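Long-range contact in major pepsin inhibitor 3 (Ascaris suum, PDB 1F32), which inhibits the aspartic protease pepsin, as a secreted, disulfide-bonded proteinase inhibitor of family I33: residues L3-V15 / F65-V77. Sequence-based numbering, arbitrary orientation.
Sequences LFSMSTGPFICTV and FCGPQDMKMFNFV
Strand 5-8 pairs antiparallel with strand 72-76 and forms an outer edge of the five-strand sheet. Ser5 with Asn75 and Ser7 with Met73 are hydrogen-bonded pairs. The bond from Asn75 N to Ser5 O is short and nearly straight, 2.8 Å. Side chains add a second link: Asn75 ND2 donates to Ser5 OG at 2.8 Å, and the hydroxyl lies close to the amide plane. Chi1 of 77° sets Ser5 OG between its own N and carbonyl carbon, near that amide. Asn75 OD1 is held by Ser80, so both ends of the amide are fixed. Past the strand, Gly9 N bonds to Met71 O at 2.9 Å. A cis peptide leads into Pro10, whose ring lies across Gln69. The Phe11 ring lies against the face that carries Ser7 and Met73. Its CZ meets Met73 CB at 3.7 Å, and Met73 SD stands above the ring face, 4.7 Å from the centroid, a rather long Met-aromatic contact. On the other face of the sheet, Met6 CB touches Phe74 CD1 at 3.8 Å. The same CD1 meets the Phe4 ring edge at CZ. Phe4 lies beside Phe76, with planes at 34°. A water bridges Leu3 O and Val77 N at one end. At the other, the Cys13-Cys66 disulfide (chi3 -84°) ties strand 13-16 to the 3-10 segment that includes 65-66. The contact runs from the five-strand sheet to the three-strand sheet: Phe4 and Phe76 pack on Phe107 of helix 98-116, Phe11 and Met73 on Leu82 of strand 79-82, and the disulfide on Phe41 of helix 35-52.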
loop_
_atom_site.group_PDB
_atom_site.type_symbol
_atom_site.label_atom_id
_atom_site.label_comp_id
_atom_site.label_asym_id
_atom_site.label_seq_id
_atom_site.Cartn_x
_atom_site.Cartn_y
_atom_site.Cartn_z
ATOM N N LEU A 3 -16.155 -6.582 2.794
ATOM C CA LEU A 3 -15.099 -7.585 2.740
ATOM C C LEU A 3 -14.076 -7.247 1.664
ATOM O O LEU A 3 -13.136 -8.000 1.413
ATOM C CB LEU A 3 -15.706 -8.966 2.494
ATOM C CG LEU A 3 -16.470 -9.286 1.209
ATOM C CD1 LEU A 3 -17.197 -10.610 1.420
ATOM C CD2 LEU A 3 -17.475 -8.200 0.871
ATOM N N PHE A 4 -14.250 -6.086 1.050
ATOM C CA PHE A 4 -13.346 -5.664 -0.005
ATOM C C PHE A 4 -13.363 -4.153 -0.186
ATOM O O PHE A 4 -14.399 -3.500 -0.015
ATOM C CB PHE A 4 -13.762 -6.348 -1.311
ATOM C CG PHE A 4 -12.965 -5.925 -2.509
ATOM C CD1 PHE A 4 -11.633 -6.299 -2.644
ATOM C CD2 PHE A 4 -13.557 -5.167 -3.515
ATOM C CE1 PHE A 4 -10.898 -5.925 -3.768
ATOM C CE2 PHE A 4 -12.836 -4.787 -4.642
ATOM C CZ PHE A 4 -11.506 -5.165 -4.773
ATOM N N SER A 5 -12.194 -3.602 -0.496
ATOM C CA SER A 5 -12.070 -2.185 -0.775
ATOM C C SER A 5 -10.864 -2.078 -1.690
ATOM O O SER A 5 -9.939 -2.900 -1.618
ATOM C CB SER A 5 -11.861 -1.357 0.503
ATOM O OG SER A 5 -10.531 -1.455 0.981
ATOM N N MET A 6 -10.890 -1.092 -2.576
ATOM C CA MET A 6 -9.786 -0.889 -3.499
ATOM C C MET A 6 -9.545 0.594 -3.710
ATOM O O MET A 6 -10.469 1.403 -3.617
ATOM C CB MET A 6 -10.087 -1.545 -4.854
ATOM C CG MET A 6 -11.161 -0.826 -5.664
ATOM S SD MET A 6 -11.431 -1.586 -7.282
ATOM C CE MET A 6 -13.105 -2.210 -7.080
ATOM N N SER A 7 -8.304 0.952 -4.007
ATOM C CA SER A 7 -7.969 2.350 -4.249
ATOM C C SER A 7 -6.758 2.502 -5.158
ATOM O O SER A 7 -6.014 1.550 -5.411
ATOM C CB SER A 7 -7.720 3.075 -2.925
ATOM O OG SER A 7 -6.789 2.369 -2.125
ATOM N N THR A 8 -6.584 3.709 -5.674
ATOM C CA THR A 8 -5.463 4.004 -6.544
ATOM C C THR A 8 -4.673 5.124 -5.886
ATOM O O THR A 8 -5.241 5.957 -5.192
ATOM C CB THR A 8 -5.949 4.448 -7.943
ATOM O OG1 THR A 8 -6.570 3.334 -8.599
ATOM C CG2 THR A 8 -4.783 4.935 -8.783
ATOM N N GLY A 9 -3.363 5.128 -6.090
ATOM C CA GLY A 9 -2.526 6.155 -5.498
ATOM C C GLY A 9 -2.781 7.532 -6.080
ATOM O O GLY A 9 -3.585 7.679 -7.008
ATOM N N PRO A 10 -2.083 8.563 -5.578
ATOM C CA PRO A 10 -1.080 8.492 -4.505
ATOM C C PRO A 10 -1.622 8.196 -3.111
ATOM O O PRO A 10 -2.752 8.551 -2.773
ATOM C CB PRO A 10 -0.419 9.871 -4.559
ATOM C CG PRO A 10 -0.557 10.248 -5.976
ATOM C CD PRO A 10 -1.974 9.846 -6.289
ATOM N N PHE A 11 -0.790 7.552 -2.300
ATOM C CA PHE A 11 -1.153 7.213 -0.928
ATOM C C PHE A 11 -0.263 8.022 -0.001
ATOM O O PHE A 11 0.691 8.649 -0.448
ATOM C CB PHE A 11 -0.932 5.716 -0.679
ATOM C CG PHE A 11 -1.792 4.833 -1.537
ATOM C CD1 PHE A 11 -3.171 4.814 -1.364
ATOM C CD2 PHE A 11 -1.230 4.056 -2.541
ATOM C CE1 PHE A 11 -3.980 4.029 -2.183
ATOM C CE2 PHE A 11 -2.028 3.272 -3.360
ATOM C CZ PHE A 11 -3.406 3.260 -3.179
ATOM N N ILE A 12 -0.578 8.040 1.285
ATOM C CA ILE A 12 0.272 8.778 2.206
ATOM C C ILE A 12 1.582 8.017 2.336
ATOM O O ILE A 12 1.584 6.809 2.530
ATOM C CB ILE A 12 -0.389 8.928 3.593
ATOM C CG1 ILE A 12 -1.628 9.822 3.479
ATOM C CG2 ILE A 12 0.587 9.547 4.581
ATOM C CD1 ILE A 12 -2.494 9.825 4.719
ATOM N N CYS A 13 2.699 8.731 2.226
ATOM C CA CYS A 13 4.001 8.112 2.330
ATOM C C CYS A 13 4.827 8.837 3.375
ATOM O O CYS A 13 4.800 10.052 3.433
ATOM C CB CYS A 13 4.719 8.197 0.974
ATOM S SG CYS A 13 6.356 7.411 0.958
ATOM N N THR A 14 5.523 8.091 4.225
ATOM C CA THR A 14 6.411 8.704 5.216
ATOM C C THR A 14 7.497 7.709 5.588
ATOM O O THR A 14 7.517 6.584 5.071
ATOM C CB THR A 14 5.663 9.161 6.477
ATOM O OG1 THR A 14 6.543 9.985 7.263
ATOM C CG2 THR A 14 5.194 7.962 7.284
ATOM N N VAL A 15 8.424 8.115 6.453
ATOM C CA VAL A 15 9.515 7.232 6.856
ATOM C C VAL A 15 9.727 7.271 8.369
ATOM O O VAL A 15 9.685 8.340 8.968
ATOM C CB VAL A 15 10.852 7.645 6.202
ATOM C CG1 VAL A 15 11.947 6.634 6.556
ATOM C CG2 VAL A 15 10.678 7.747 4.675
ATOM N N PHE A 65 11.186 6.458 -3.716
ATOM C CA PHE A 65 11.072 5.271 -2.885
ATOM C C PHE A 65 9.705 5.095 -2.257
ATOM O O PHE A 65 9.459 4.114 -1.548
ATOM C CB PHE A 65 12.184 5.205 -1.824
ATOM C CG PHE A 65 12.328 6.447 -0.974
ATOM C CD1 PHE A 65 11.306 6.866 -0.118
ATOM C CD2 PHE A 65 13.540 7.152 -0.970
ATOM C CE1 PHE A 65 11.499 7.977 0.740
ATOM C CE2 PHE A 65 13.737 8.243 -0.128
ATOM C CZ PHE A 65 12.720 8.657 0.732
ATOM N N CYS A 66 8.817 6.055 -2.499
ATOM C CA CYS A 66 7.440 5.942 -2.035
ATOM C C CYS A 66 6.697 5.044 -3.016
ATOM O O CYS A 66 5.510 4.749 -2.835
ATOM C CB CYS A 66 6.772 7.307 -1.995
ATOM S SG CYS A 66 7.347 8.277 -0.587
ATOM N N GLY A 67 7.399 4.629 -4.073
ATOM C CA GLY A 67 6.792 3.752 -5.061
ATOM C C GLY A 67 5.967 4.454 -6.126
ATOM O O GLY A 67 5.756 5.662 -6.064
ATOM N N PRO A 68 5.485 3.711 -7.129
ATOM C CA PRO A 68 4.677 4.299 -8.203
ATOM C C PRO A 68 3.502 5.081 -7.613
ATOM O O PRO A 68 2.730 4.547 -6.820
ATOM C CB PRO A 68 4.230 3.072 -8.999
ATOM C CG PRO A 68 5.388 2.126 -8.829
ATOM C CD PRO A 68 5.678 2.263 -7.343
ATOM N N GLN A 69 3.364 6.347 -7.989
ATOM C CA GLN A 69 2.287 7.158 -7.433
ATOM C C GLN A 69 0.883 6.779 -7.896
ATOM O O GLN A 69 -0.106 7.289 -7.377
ATOM C CB GLN A 69 2.562 8.641 -7.695
ATOM C CG GLN A 69 3.830 9.144 -6.995
ATOM C CD GLN A 69 3.768 8.998 -5.471
ATOM O OE1 GLN A 69 3.052 9.730 -4.792
ATOM N NE2 GLN A 69 4.522 8.042 -4.937
ATOM N N ASP A 70 0.788 5.864 -8.851
ATOM C CA ASP A 70 -0.518 5.438 -9.331
ATOM C C ASP A 70 -0.760 3.947 -9.106
ATOM O O ASP A 70 -1.648 3.362 -9.718
ATOM C CB ASP A 70 -0.651 5.753 -10.820
ATOM C CG ASP A 70 0.387 5.039 -11.659
ATOM O OD1 ASP A 70 1.353 4.482 -11.089
ATOM O OD2 ASP A 70 0.241 5.048 -12.899
ATOM N N MET A 71 0.015 3.323 -8.229
ATOM C CA MET A 71 -0.197 1.899 -8.020
ATOM C C MET A 71 -1.549 1.651 -7.362
ATOM O O MET A 71 -2.142 2.564 -6.788
ATOM C CB MET A 71 0.945 1.279 -7.211
ATOM C CG MET A 71 1.070 1.729 -5.786
ATOM S SD MET A 71 2.469 0.843 -5.060
ATOM C CE MET A 71 2.903 1.968 -3.782
ATOM N N LYS A 72 -2.039 0.421 -7.486
ATOM C CA LYS A 72 -3.329 0.041 -6.938
ATOM C C LYS A 72 -3.212 -0.730 -5.628
ATOM O O LYS A 72 -2.218 -1.401 -5.363
ATOM C CB LYS A 72 -4.097 -0.812 -7.950
ATOM C CG LYS A 72 -4.366 -0.130 -9.285
ATOM C CD LYS A 72 -5.343 -0.961 -10.118
ATOM C CE LYS A 72 -5.524 -0.394 -11.527
ATOM N NZ LYS A 72 -4.280 -0.527 -12.339
ATOM N N MET A 73 -4.241 -0.614 -4.805
ATOM C CA MET A 73 -4.263 -1.321 -3.541
ATOM C C MET A 73 -5.580 -2.073 -3.485
ATOM O O MET A 73 -6.613 -1.569 -3.943
ATOM C CB MET A 73 -4.168 -0.319 -2.383
ATOM C CG MET A 73 -4.239 -0.938 -0.996
ATOM S SD MET A 73 -3.831 0.334 0.203
ATOM C CE MET A 73 -3.673 -0.622 1.667
ATOM N N PHE A 74 -5.534 -3.281 -2.938
ATOM C CA PHE A 74 -6.715 -4.118 -2.787
ATOM C C PHE A 74 -6.685 -4.620 -1.342
ATOM O O PHE A 74 -5.680 -5.166 -0.881
ATOM C CB PHE A 74 -6.665 -5.310 -3.745
ATOM C CG PHE A 74 -6.689 -4.933 -5.210
ATOM C CD1 PHE A 74 -7.847 -4.425 -5.799
ATOM C CD2 PHE A 74 -5.564 -5.131 -6.003
ATOM C CE1 PHE A 74 -7.883 -4.117 -7.171
ATOM C CE2 PHE A 74 -5.584 -4.829 -7.373
ATOM C CZ PHE A 74 -6.753 -4.322 -7.954
ATOM N N ASN A 75 -7.785 -4.422 -0.633
ATOM C CA ASN A 75 -7.872 -4.839 0.759
ATOM C C ASN A 75 -8.911 -5.936 0.944
ATOM O O ASN A 75 -10.087 -5.736 0.653
ATOM C CB ASN A 75 -8.210 -3.626 1.605
ATOM C CG ASN A 75 -7.222 -2.506 1.399
ATOM O OD1 ASN A 75 -6.039 -2.655 1.695
ATOM N ND2 ASN A 75 -7.695 -1.383 0.862
ATOM N N PHE A 76 -8.458 -7.093 1.429
ATOM C CA PHE A 76 -9.325 -8.247 1.650
ATOM C C PHE A 76 -9.390 -8.529 3.142
ATOM O O PHE A 76 -8.711 -7.882 3.926
ATOM C CB PHE A 76 -8.746 -9.485 0.969
ATOM C CG PHE A 76 -8.404 -9.281 -0.480
ATOM C CD1 PHE A 76 -9.391 -9.331 -1.458
ATOM C CD2 PHE A 76 -7.096 -9.009 -0.856
ATOM C CE1 PHE A 76 -9.068 -9.104 -2.803
ATOM C CE2 PHE A 76 -6.764 -8.785 -2.183
ATOM C CZ PHE A 76 -7.752 -8.832 -3.163
ATOM N N VAL A 77 -10.217 -9.501 3.518
ATOM C CA VAL A 77 -10.324 -9.895 4.912
ATOM C C VAL A 77 -9.094 -10.743 5.190
ATOM O O VAL A 77 -8.952 -11.847 4.650
ATOM C CB VAL A 77 -11.582 -10.746 5.179
ATOM C CG1 VAL A 77 -11.532 -11.312 6.600
ATOM C CG2 VAL A 77 -12.825 -9.905 4.990
HETATM O O HOH W 1 -12.054 -10.579 1.523
HETATM O O HOH W 2 2.626 10.339 -1.450
#